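Side-chain contacts in uncharacterized protein LPG1670 (Legionella pneumophila subsp. pneumophila, PDB 5T2X), which is of unknown function, an all-helical, apparently monomeric Legionella protein belonging to the DUF5630 family: residues A[29-34]-A[57-62]; A[68-73]-A[83-88]; A[74-79]-A[96-101]. All coordinates share one frame; numbering follows the deposited sequence.

Contact 1 (A[29-34]-A[57-62]); sequences NNFARA and TDFCEE
Phe-31 and Phe-59 meet rim to rim, with neither ring lying over the face of the other. The closest approach is between CD1 of Phe-31 and CE1 of Phe-59, 3.4 Å apart. The ring planes differ by only 15°, yet the centroids stand 5.8 Å apart, so the rings run nearly parallel but are displaced too far for an offset stack. CE1 of Phe-59 touches both the ring and the root of Phe-31: besides CD1 it lies 3.9 Å from CB, and CZ of Phe-59 approaches the backbone O of Phe-31 at 3.7 Å. Ala-34, one helical turn later, brings its methyl near another rim atom of the Phe-59 ring, on the same side of the ring plane as Phe-31 CD1, with CB 4.5 Å from CE2. The Phe-59 ring reaches this place with CG anti to the backbone N (chi1 178°), extending it from helix 54-60 toward helix 31-40.

Behind these groups, Ile-26 of helix 15-27 touches both Ala-34 and Phe-59, and Leu-38 of helix 31-40 touches Phe-59. Asn-29, whose CA lies over one face of the Phe-31 ring, toward its rim, closes helix 15-27 in a Schellman motif. Asn-30 then makes an inverse gamma turn at the N-cap position of the next helix, though its side chain makes no capping bond. The tight turn between the two helices probably helps to place Phe-31 beside Phe-59. The arrangement is an apolar helix-to-helix contact of an all-alpha fold, an aromatic residue near the end of helix 54-60 packing against the first turn of helix 31-40.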
loop_
_atom_site.group_PDB
_atom_site.type_symbol
_atom_site.label_atom_id
_atom_site.label_comp_id
_atom_site.label_asym_id
_atom_site.label_seq_id
_atom_site.Cartn_x
_atom_site.Cartn_y
_atom_site.Cartn_z
ATOM N N ASN A 29 -12.055 5.385 -32.679
ATOM C CA ASN A 29 -13.233 5.137 -31.850
ATOM C C ASN A 29 -13.727 3.695 -31.942
ATOM O O ASN A 29 -14.896 3.417 -31.656
ATOM C CB ASN A 29 -14.368 6.110 -32.189
ATOM C CG ASN A 29 -13.949 7.561 -32.052
ATOM O OD1 ASN A 29 -14.056 8.340 -32.998
ATOM N ND2 ASN A 29 -13.462 7.929 -30.872
ATOM N N ASN A 30 -12.854 2.764 -32.329
ATOM C CA ASN A 30 -13.161 1.334 -32.254
ATOM C C ASN A 30 -12.799 0.822 -30.858
ATOM O O ASN A 30 -11.868 0.041 -30.659
ATOM C CB ASN A 30 -12.424 0.568 -33.345
ATOM C CG ASN A 30 -13.046 0.757 -34.716
ATOM O OD1 ASN A 30 -14.088 0.179 -35.019
ATOM N ND2 ASN A 30 -12.401 1.561 -35.555
ATOM N N PHE A 31 -13.570 1.295 -29.876
ATOM C CA PHE A 31 -13.251 1.010 -28.481
ATOM C C PHE A 31 -13.415 -0.471 -28.163
ATOM O O PHE A 31 -12.581 -1.054 -27.459
ATOM C CB PHE A 31 -14.125 1.857 -27.559
ATOM C CG PHE A 31 -14.029 3.331 -27.823
ATOM C CD1 PHE A 31 -12.829 4.000 -27.653
ATOM C CD2 PHE A 31 -15.139 4.048 -28.236
ATOM C CE1 PHE A 31 -12.735 5.357 -27.895
ATOM C CE2 PHE A 31 -15.052 5.406 -28.478
ATOM C CZ PHE A 31 -13.848 6.061 -28.306
ATOM N N ALA A 32 -14.481 -1.096 -28.668
ATOM C CA ALA A 32 -14.689 -2.516 -28.410
ATOM C C ALA A 32 -13.592 -3.365 -29.036
ATOM O O ALA A 32 -13.222 -4.405 -28.480
ATOM C CB ALA A 32 -16.060 -2.953 -28.929
ATOM N N ARG A 33 -13.057 -2.939 -30.180
ATOM C CA ARG A 33 -11.994 -3.702 -30.824
ATOM C C ARG A 33 -10.669 -3.523 -30.093
ATOM O O ARG A 33 -9.907 -4.484 -29.932
ATOM C CB ARG A 33 -11.871 -3.284 -32.288
ATOM C CG ARG A 33 -11.088 -4.252 -33.149
ATOM C CD ARG A 33 -11.040 -3.770 -34.587
ATOM N NE ARG A 33 -12.376 -3.521 -35.120
ATOM C CZ ARG A 33 -12.615 -2.960 -36.300
ATOM N NH1 ARG A 33 -11.605 -2.586 -37.073
ATOM N NH2 ARG A 33 -13.863 -2.771 -36.707
ATOM N N ALA A 34 -10.377 -2.300 -29.644
ATOM C CA ALA A 34 -9.169 -2.067 -28.859
ATOM C C ALA A 34 -9.246 -2.771 -27.512
ATOM O O ALA A 34 -8.259 -3.358 -27.052
ATOM C CB ALA A 34 -8.949 -0.568 -28.666
ATOM N N THR A 57 -3.023 4.286 -21.898
ATOM C CA THR A 57 -3.245 4.378 -20.457
ATOM C C THR A 57 -4.484 5.205 -20.132
ATOM O O THR A 57 -5.231 4.866 -19.207
ATOM C CB THR A 57 -2.008 4.950 -19.759
ATOM O OG1 THR A 57 -2.270 5.082 -18.355
ATOM C CG2 THR A 57 -1.625 6.309 -20.330
ATOM N N ASP A 58 -4.730 6.284 -20.880
ATOM C CA ASP A 58 -5.936 7.071 -20.646
ATOM C C ASP A 58 -7.185 6.251 -20.938
ATOM O O ASP A 58 -8.178 6.334 -20.206
ATOM C CB ASP A 58 -5.916 8.341 -21.498
ATOM C CG ASP A 58 -4.792 9.283 -21.116
ATOM O OD1 ASP A 58 -4.238 9.135 -20.006
ATOM O OD2 ASP A 58 -4.467 10.178 -21.925
ATOM N N PHE A 59 -7.148 5.447 -22.001
ATOM C CA PHE A 59 -8.274 4.575 -22.316
ATOM C C PHE A 59 -8.459 3.505 -21.248
ATOM O O PHE A 59 -9.592 3.160 -20.894
ATOM C CB PHE A 59 -8.063 3.942 -23.692
ATOM C CG PHE A 59 -9.146 2.986 -24.100
ATOM C CD1 PHE A 59 -10.394 3.452 -24.478
ATOM C CD2 PHE A 59 -8.909 1.622 -24.126
ATOM C CE1 PHE A 59 -11.391 2.574 -24.860
ATOM C CE2 PHE A 59 -9.901 0.739 -24.509
ATOM C CZ PHE A 59 -11.144 1.216 -24.877
ATOM N N CYS A 60 -7.355 2.977 -20.713
ATOM C CA CYS A 60 -7.416 1.919 -19.711
ATOM C C CYS A 60 -7.752 2.430 -18.317
ATOM O O CYS A 60 -7.976 1.615 -17.415
ATOM C CB CYS A 60 -6.088 1.157 -19.671
ATOM S SG CYS A 60 -5.762 0.150 -21.140
ATOM N N GLU A 61 -7.790 3.745 -18.111
ATOM C CA GLU A 61 -8.154 4.313 -16.821
ATOM C C GLU A 61 -9.600 4.787 -16.769
ATOM O O GLU A 61 -10.057 5.218 -15.707
ATOM C CB GLU A 61 -7.218 5.475 -16.466
ATOM C CG GLU A 61 -5.789 5.051 -16.155
ATOM C CD GLU A 61 -5.707 4.045 -15.024
ATOM O OE1 GLU A 61 -6.518 4.140 -14.078
ATOM O OE2 GLU A 61 -4.833 3.154 -15.084
ATOM N N GLU A 62 -10.323 4.722 -17.882
ATOM C CA GLU A 62 -11.728 5.092 -17.886
ATOM C C GLU A 62 -12.559 4.027 -17.171
ATOM O O GLU A 62 -12.107 2.904 -16.927
ATOM C CB GLU A 62 -12.224 5.295 -19.318
ATOM C CG GLU A 62 -11.527 6.438 -20.043
ATOM C CD GLU A 62 -11.909 6.533 -21.506
ATOM O OE1 GLU A 62 -12.736 5.715 -21.962
ATOM O OE2 GLU A 62 -11.381 7.425 -22.203
#

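Contact 2 (A[68-73]-A[83-88]); sequences IWRTHL and FEEYPP
The loop that leaves helix 66-76 doubles back on that helix, setting Phe-83 and Glu-85 against Leu-73 and Arg-70 before the chain enters helix 91-111. The polar half of the contact is a salt bridge from NE of Arg-70 to OE2 of Glu-85, 2.9 Å long. OE2 accepts through its syn lone pair, while the oxygen sits 19° out of the guanidinium plane and the N-H...O angle is 132°, so the bond is clearly bent. The other oxygen, OE1, lies 3.3 Å from NE but is not counted as a second hydrogen bond across the contact, so one bond carries the pairing, and the side chains cross at about a right angle. Arg-70 holds its chain extended from CG to NE and then turns the guanidinium through chi4 of 87°.

Leu-73 supplies the apolar half, dividing its two methyls between two loop residues. CD1 lies 3.7 Å from CB of Phe-83, and CD2 rests 3.8 Å from CG of Glu-85. The aliphatic stem of the glutamate thus packs on the leucine while its carboxylate reaches the arginine. Phe-83 has further partners that probably help to hold it: its backbone N is hydrogen-bonded to Asn-77 OD1 and its ring meets Phe-81 edge-to-face. Val-91 of helix 91-111 touches Arg-70.

Because Leu-73 is buried but Arg-70 and Glu-85 stay partly exposed, the ion pair works at the margin of an apolar patch. Both residues are probably charged, and their attraction, rather than a straight and fully directed hydrogen bond, would supply much of the pairing's strength.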
loop_
_atom_site.group_PDB
_atom_site.type_symbol
_atom_site.label_atom_id
_atom_site.label_comp_id
_atom_site.label_asym_id
_atom_site.label_seq_id
_atom_site.Cartn_x
_atom_site.Cartn_y
_atom_site.Cartn_z
ATOM N N ILE A 68 -11.062 -4.765 -17.496
ATOM C CA ILE A 68 -9.784 -5.275 -17.980
ATOM C C ILE A 68 -8.870 -5.597 -16.808
ATOM O O ILE A 68 -8.203 -6.639 -16.785
ATOM C CB ILE A 68 -9.134 -4.262 -18.941
ATOM C CG1 ILE A 68 -10.032 -4.013 -20.154
ATOM C CG2 ILE A 68 -7.754 -4.744 -19.371
ATOM C CD1 ILE A 68 -9.466 -3.007 -21.134
ATOM N N TRP A 69 -8.841 -4.718 -15.805
ATOM C CA TRP A 69 -7.976 -4.921 -14.650
ATOM C C TRP A 69 -8.553 -5.949 -13.684
ATOM O O TRP A 69 -7.799 -6.712 -13.070
ATOM C CB TRP A 69 -7.738 -3.588 -13.939
ATOM C CG TRP A 69 -7.166 -2.534 -14.841
ATOM C CD1 TRP A 69 -7.826 -1.466 -15.377
ATOM C CD2 TRP A 69 -5.819 -2.455 -15.323
ATOM N NE1 TRP A 69 -6.971 -0.724 -16.157
ATOM C CE2 TRP A 69 -5.734 -1.312 -16.142
ATOM C CE3 TRP A 69 -4.676 -3.240 -15.141
ATOM C CZ2 TRP A 69 -4.552 -0.933 -16.775
ATOM C CZ3 TRP A 69 -3.505 -2.863 -15.771
ATOM C CH2 TRP A 69 -3.451 -1.721 -16.578
ATOM N N ARG A 70 -9.882 -5.985 -13.532
ATOM C CA ARG A 70 -10.491 -6.944 -12.616
ATOM C C ARG A 70 -10.251 -8.377 -13.064
ATOM O O ARG A 70 -10.101 -9.271 -12.224
ATOM C CB ARG A 70 -11.991 -6.680 -12.485
ATOM C CG ARG A 70 -12.321 -5.415 -11.726
ATOM C CD ARG A 70 -13.768 -5.396 -11.270
ATOM N NE ARG A 70 -14.054 -4.180 -10.516
ATOM C CZ ARG A 70 -14.429 -3.033 -11.072
ATOM N NH1 ARG A 70 -14.569 -2.951 -12.387
ATOM N NH2 ARG A 70 -14.665 -1.971 -10.314
ATOM N N THR A 71 -10.213 -8.615 -14.377
ATOM C CA THR A 71 -9.869 -9.941 -14.876
ATOM C C THR A 71 -8.475 -10.350 -14.421
ATOM O O THR A 71 -8.264 -11.484 -13.974
ATOM C CB THR A 71 -9.970 -9.970 -16.402
ATOM O OG1 THR A 71 -11.322 -9.702 -16.797
ATOM C CG2 THR A 71 -9.546 -11.329 -16.942
ATOM N N HIS A 72 -7.510 -9.431 -14.511
ATOM C CA HIS A 72 -6.166 -9.725 -14.027
ATOM C C HIS A 72 -6.135 -9.831 -12.508
ATOM O O HIS A 72 -5.399 -10.655 -11.953
ATOM C CB HIS A 72 -5.185 -8.659 -14.513
ATOM C CG HIS A 72 -4.935 -8.697 -15.987
ATOM N ND1 HIS A 72 -4.237 -9.718 -16.596
ATOM C CD2 HIS A 72 -5.286 -7.841 -16.975
ATOM C CE1 HIS A 72 -4.172 -9.490 -17.896
ATOM N NE2 HIS A 72 -4.800 -8.356 -18.152
ATOM N N LEU A 73 -6.923 -9.003 -11.816
ATOM C CA LEU A 73 -6.988 -9.094 -10.361
ATOM C C LEU A 73 -7.532 -10.446 -9.921
ATOM O O LEU A 73 -7.025 -11.048 -8.966
ATOM C CB LEU A 73 -7.851 -7.965 -9.796
ATOM C CG LEU A 73 -8.006 -7.945 -8.273
ATOM C CD1 LEU A 73 -6.674 -7.640 -7.605
ATOM C CD2 LEU A 73 -9.063 -6.941 -7.848
ATOM N N PHE A 83 -8.096 -11.225 -3.453
ATOM C CA PHE A 83 -7.928 -9.793 -3.266
ATOM C C PHE A 83 -9.276 -9.084 -3.326
ATOM O O PHE A 83 -10.192 -9.500 -4.038
ATOM C CB PHE A 83 -6.990 -9.215 -4.327
ATOM C CG PHE A 83 -5.555 -9.630 -4.162
ATOM C CD1 PHE A 83 -5.045 -10.706 -4.867
ATOM C CD2 PHE A 83 -4.717 -8.939 -3.302
ATOM C CE1 PHE A 83 -3.724 -11.087 -4.718
ATOM C CE2 PHE A 83 -3.397 -9.317 -3.147
ATOM C CZ PHE A 83 -2.899 -10.391 -3.857
ATOM N N GLU A 84 -9.389 -8.002 -2.563
ATOM C CA GLU A 84 -10.596 -7.194 -2.525
ATOM C C GLU A 84 -10.253 -5.752 -2.874
ATOM O O GLU A 84 -9.147 -5.276 -2.602
ATOM C CB GLU A 84 -11.270 -7.259 -1.147
ATOM C CG GLU A 84 -11.615 -8.671 -0.695
ATOM C CD GLU A 84 -12.330 -8.703 0.643
ATOM O OE1 GLU A 84 -12.773 -7.631 1.110
ATOM O OE2 GLU A 84 -12.448 -9.800 1.229
ATOM N N GLU A 85 -11.210 -5.063 -3.484
ATOM C CA GLU A 85 -11.038 -3.676 -3.882
ATOM C C GLU A 85 -11.609 -2.748 -2.818
ATOM O O GLU A 85 -12.593 -3.073 -2.148
ATOM C CB GLU A 85 -11.720 -3.404 -5.224
ATOM C CG GLU A 85 -11.377 -4.408 -6.311
ATOM C CD GLU A 85 -12.169 -4.179 -7.583
ATOM O OE1 GLU A 85 -12.410 -3.004 -7.933
ATOM O OE2 GLU A 85 -12.560 -5.175 -8.229
ATOM N N TYR A 86 -10.973 -1.582 -2.666
ATOM C CA TYR A 86 -11.458 -0.568 -1.741
ATOM C C TYR A 86 -10.835 0.768 -2.104
ATOM O O TYR A 86 -9.644 0.809 -2.439
ATOM C CB TYR A 86 -11.137 -0.926 -0.285
ATOM C CG TYR A 86 -9.671 -1.166 0.003
ATOM C CD1 TYR A 86 -8.853 -0.137 0.455
ATOM C CD2 TYR A 86 -9.107 -2.425 -0.160
ATOM C CE1 TYR A 86 -7.514 -0.353 0.724
ATOM C CE2 TYR A 86 -7.770 -2.651 0.106
ATOM C CZ TYR A 86 -6.979 -1.612 0.549
ATOM O OH TYR A 86 -5.647 -1.834 0.817
ATOM N N PRO A 87 -11.593 1.860 -2.063
ATOM C CA PRO A 87 -11.027 3.178 -2.372
ATOM C C PRO A 87 -10.050 3.611 -1.292
ATOM O O PRO A 87 -10.002 3.003 -0.213
ATOM C CB PRO A 87 -12.267 4.087 -2.413
ATOM C CG PRO A 87 -13.258 3.403 -1.557
ATOM C CD PRO A 87 -13.029 1.933 -1.748
ATOM N N PRO A 88 -9.256 4.671 -1.532
ATOM C CA PRO A 88 -9.236 5.564 -2.700
ATOM C C PRO A 88 -8.491 5.026 -3.926
ATOM O O PRO A 88 -8.500 5.684 -4.966
ATOM C CB PRO A 88 -8.533 6.810 -2.160
ATOM C CG PRO A 88 -7.607 6.281 -1.128
ATOM C CD PRO A 88 -8.318 5.119 -0.488
#

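Contact 3 (A[74-79]-A[96-101]); sequences QNFNEE and KGIYFY
Ile-98 points a single methyl squarely at the middle of the Phe-76 ring. Its CG2 stands 3.9 Å from the ring centroid and only 1° off the normal, a nearly ideal CH-pi contact, and for this reason all six ring carbons lie at the same distance from it, 4.1 Å. The two side chains run past one another in opposite directions. In Ile-98, CG2 lies anti to the backbone N while CG1 lies beside that N (chi1 -67°), so that the short branch meets the ring, and CD1 at the end of the longer branch packs on Phe-83. The next residue borders the ring more loosely: CZ of Phe-76 is 4.4 Å from CB of Tyr-99. The Tyr-99 ring itself leads away from Phe-76, and its OH is hydrogen-bonded to Thr-44 OG1 of helix 43-52.

Around this pair, Phe-83 of the intervening loop touches Phe-76 as well as Ile-98, and Leu-43 of helix 43-52 adds a further contact to the phenylalanine. The ring comes from the weakly bonded last turn of helix 66-76 and is received by regular helix on the other side. An isoleucine methyl set over an aromatic face makes this an apolar helix-helix contact of an all-alpha fold, here joining the C-terminal end of helix 66-76 to the first half of helix 91-111.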
loop_
_atom_site.group_PDB
_atom_site.type_symbol
_atom_site.label_atom_id
_atom_site.label_comp_id
_atom_site.label_asym_id
_atom_site.label_seq_id
_atom_site.Cartn_x
_atom_site.Cartn_y
_atom_site.Cartn_z
ATOM N N GLN A 74 -8.563 -10.942 -10.608
ATOM C CA GLN A 74 -9.135 -12.237 -10.264
ATOM C C GLN A 74 -8.207 -13.393 -10.613
ATOM O O GLN A 74 -8.378 -14.491 -10.073
ATOM C CB GLN A 74 -10.487 -12.407 -10.957
ATOM C CG GLN A 74 -11.571 -11.493 -10.397
ATOM C CD GLN A 74 -12.807 -11.435 -11.272
ATOM O OE1 GLN A 74 -12.759 -11.758 -12.460
ATOM N NE2 GLN A 74 -13.925 -11.020 -10.687
ATOM N N ASN A 75 -7.228 -13.173 -11.493
ATOM C CA ASN A 75 -6.238 -14.210 -11.764
ATOM C C ASN A 75 -5.242 -14.351 -10.619
ATOM O O ASN A 75 -4.650 -15.423 -10.446
ATOM C CB ASN A 75 -5.503 -13.916 -13.071
ATOM C CG ASN A 75 -6.339 -14.240 -14.295
ATOM O OD1 ASN A 75 -6.501 -13.411 -15.190
ATOM N ND2 ASN A 75 -6.876 -15.454 -14.338
ATOM N N PHE A 76 -5.039 -13.288 -9.836
ATOM C CA PHE A 76 -4.161 -13.379 -8.675
ATOM C C PHE A 76 -4.803 -14.139 -7.522
ATOM O O PHE A 76 -4.088 -14.598 -6.625
ATOM C CB PHE A 76 -3.756 -11.982 -8.196
ATOM C CG PHE A 76 -2.753 -11.300 -9.081
ATOM C CD1 PHE A 76 -1.481 -11.822 -9.238
ATOM C CD2 PHE A 76 -3.077 -10.125 -9.738
ATOM C CE1 PHE A 76 -0.553 -11.194 -10.047
ATOM C CE2 PHE A 76 -2.154 -9.491 -10.548
ATOM C CZ PHE A 76 -0.891 -10.026 -10.703
ATOM N N ASN A 77 -6.126 -14.279 -7.525
ATOM C CA ASN A 77 -6.812 -14.922 -6.415
ATOM C C ASN A 77 -6.493 -16.410 -6.366
ATOM O O ASN A 77 -6.436 -17.088 -7.396
ATOM C CB ASN A 77 -8.321 -14.711 -6.531
ATOM C CG ASN A 77 -8.713 -13.252 -6.423
ATOM O OD1 ASN A 77 -7.985 -12.443 -5.844
ATOM N ND2 ASN A 77 -9.871 -12.907 -6.975
ATOM N N GLU A 78 -6.288 -16.912 -5.154
ATOM C CA GLU A 78 -5.950 -18.301 -4.902
ATOM C C GLU A 78 -7.181 -19.037 -4.364
ATOM O O GLU A 78 -8.311 -18.548 -4.474
ATOM C CB GLU A 78 -4.753 -18.353 -3.948
ATOM C CG GLU A 78 -3.497 -17.701 -4.511
ATOM C CD GLU A 78 -2.518 -17.282 -3.430
ATOM O OE1 GLU A 78 -2.931 -17.189 -2.256
ATOM O OE2 GLU A 78 -1.337 -17.043 -3.755
ATOM N N GLU A 79 -6.970 -20.216 -3.774
ATOM C CA GLU A 79 -8.094 -21.019 -3.306
ATOM C C GLU A 79 -8.682 -20.448 -2.022
ATOM O O GLU A 79 -9.897 -20.245 -1.921
ATOM C CB GLU A 79 -7.653 -22.470 -3.103
ATOM C CG GLU A 79 -8.804 -23.461 -2.998
ATOM C CD GLU A 79 -8.327 -24.882 -2.760
ATOM O OE1 GLU A 79 -7.457 -25.079 -1.887
ATOM O OE2 GLU A 79 -8.817 -25.802 -3.449
ATOM N N LYS A 96 -1.536 -3.146 -10.814
ATOM C CA LYS A 96 -0.149 -2.786 -11.091
ATOM C C LYS A 96 0.705 -2.885 -9.834
ATOM O O LYS A 96 1.850 -3.350 -9.887
ATOM C CB LYS A 96 -0.070 -1.376 -11.673
ATOM C CG LYS A 96 -0.694 -1.213 -13.045
ATOM C CD LYS A 96 -0.611 0.239 -13.483
ATOM C CE LYS A 96 -1.343 0.479 -14.789
ATOM N NZ LYS A 96 -1.350 1.927 -15.140
ATOM N N GLY A 97 0.164 -2.453 -8.693
ATOM C CA GLY A 97 0.914 -2.539 -7.451
ATOM C C GLY A 97 1.227 -3.969 -7.057
ATOM O O GLY A 97 2.332 -4.269 -6.597
ATOM N N ILE A 98 0.262 -4.872 -7.236
ATOM C CA ILE A 98 0.498 -6.282 -6.940
ATOM C C ILE A 98 1.506 -6.869 -7.918
ATOM O O ILE A 98 2.403 -7.627 -7.528
ATOM C CB ILE A 98 -0.830 -7.060 -6.960
ATOM C CG1 ILE A 98 -1.722 -6.626 -5.798
ATOM C CG2 ILE A 98 -0.578 -8.561 -6.914
ATOM C CD1 ILE A 98 -3.147 -7.124 -5.915
ATOM N N TYR A 99 1.382 -6.525 -9.203
ATOM C CA TYR A 99 2.286 -7.072 -10.209
ATOM C C TYR A 99 3.722 -6.625 -9.962
ATOM O O TYR A 99 4.646 -7.448 -9.935
ATOM C CB TYR A 99 1.830 -6.660 -11.609
ATOM C CG TYR A 99 2.857 -6.944 -12.681
ATOM C CD1 TYR A 99 2.978 -8.211 -13.238
ATOM C CD2 TYR A 99 3.716 -5.946 -13.130
ATOM C CE1 TYR A 99 3.923 -8.477 -14.213
ATOM C CE2 TYR A 99 4.661 -6.201 -14.105
ATOM C CZ TYR A 99 4.761 -7.467 -14.643
ATOM O OH TYR A 99 5.701 -7.721 -15.612
ATOM N N PHE A 100 3.930 -5.318 -9.786
ATOM C CA PHE A 100 5.279 -4.809 -9.565
ATOM C C PHE A 100 5.880 -5.354 -8.277
ATOM O O PHE A 100 7.092 -5.583 -8.208
ATOM C CB PHE A 100 5.268 -3.280 -9.547
ATOM C CG PHE A 100 5.098 -2.656 -10.904
ATOM C CD1 PHE A 100 5.752 -3.179 -12.008
ATOM C CD2 PHE A 100 4.280 -1.551 -11.078
ATOM C CE1 PHE A 100 5.599 -2.607 -13.258
ATOM C CE2 PHE A 100 4.120 -0.975 -12.326
ATOM C CZ PHE A 100 4.781 -1.504 -13.417
ATOM N N TYR A 101 5.055 -5.575 -7.252
ATOM C CA TYR A 101 5.571 -6.176 -6.027
ATOM C C TYR A 101 5.960 -7.631 -6.254
ATOM O O TYR A 101 6.954 -8.107 -5.697
ATOM C CB TYR A 101 4.546 -6.061 -4.901
ATOM C CG TYR A 101 5.074 -6.554 -3.574
ATOM C CD1 TYR A 101 5.908 -5.758 -2.799
ATOM C CD2 TYR A 101 4.748 -7.817 -3.098
ATOM C CE1 TYR A 101 6.401 -6.204 -1.586
ATOM C CE2 TYR A 101 5.236 -8.272 -1.886
ATOM C CZ TYR A 101 6.060 -7.461 -1.135
ATOM O OH TYR A 101 6.547 -7.910 0.071
#

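Overall arrangement
From the N terminus, contact 1 closes first, bringing helix 54-60 back to the start of helix 31-40 across 22 mainly helical residues. It ends before the others open, in series with both, though a bond from Trp-69 NE1 to Cys-60 O links it to contact 2. Contacts 2 and 3 cross: their segments alternate along the chain, helix 66-76 giving its body to the 83-88 loop and its end to helix 91-111. Their centres are about 9 Å apart, and Trp-69 of contact 2 packs on Lys-96 of contact 3. Together the three tie the N-terminal helices, through helix 66-76, to the long helix 91-111.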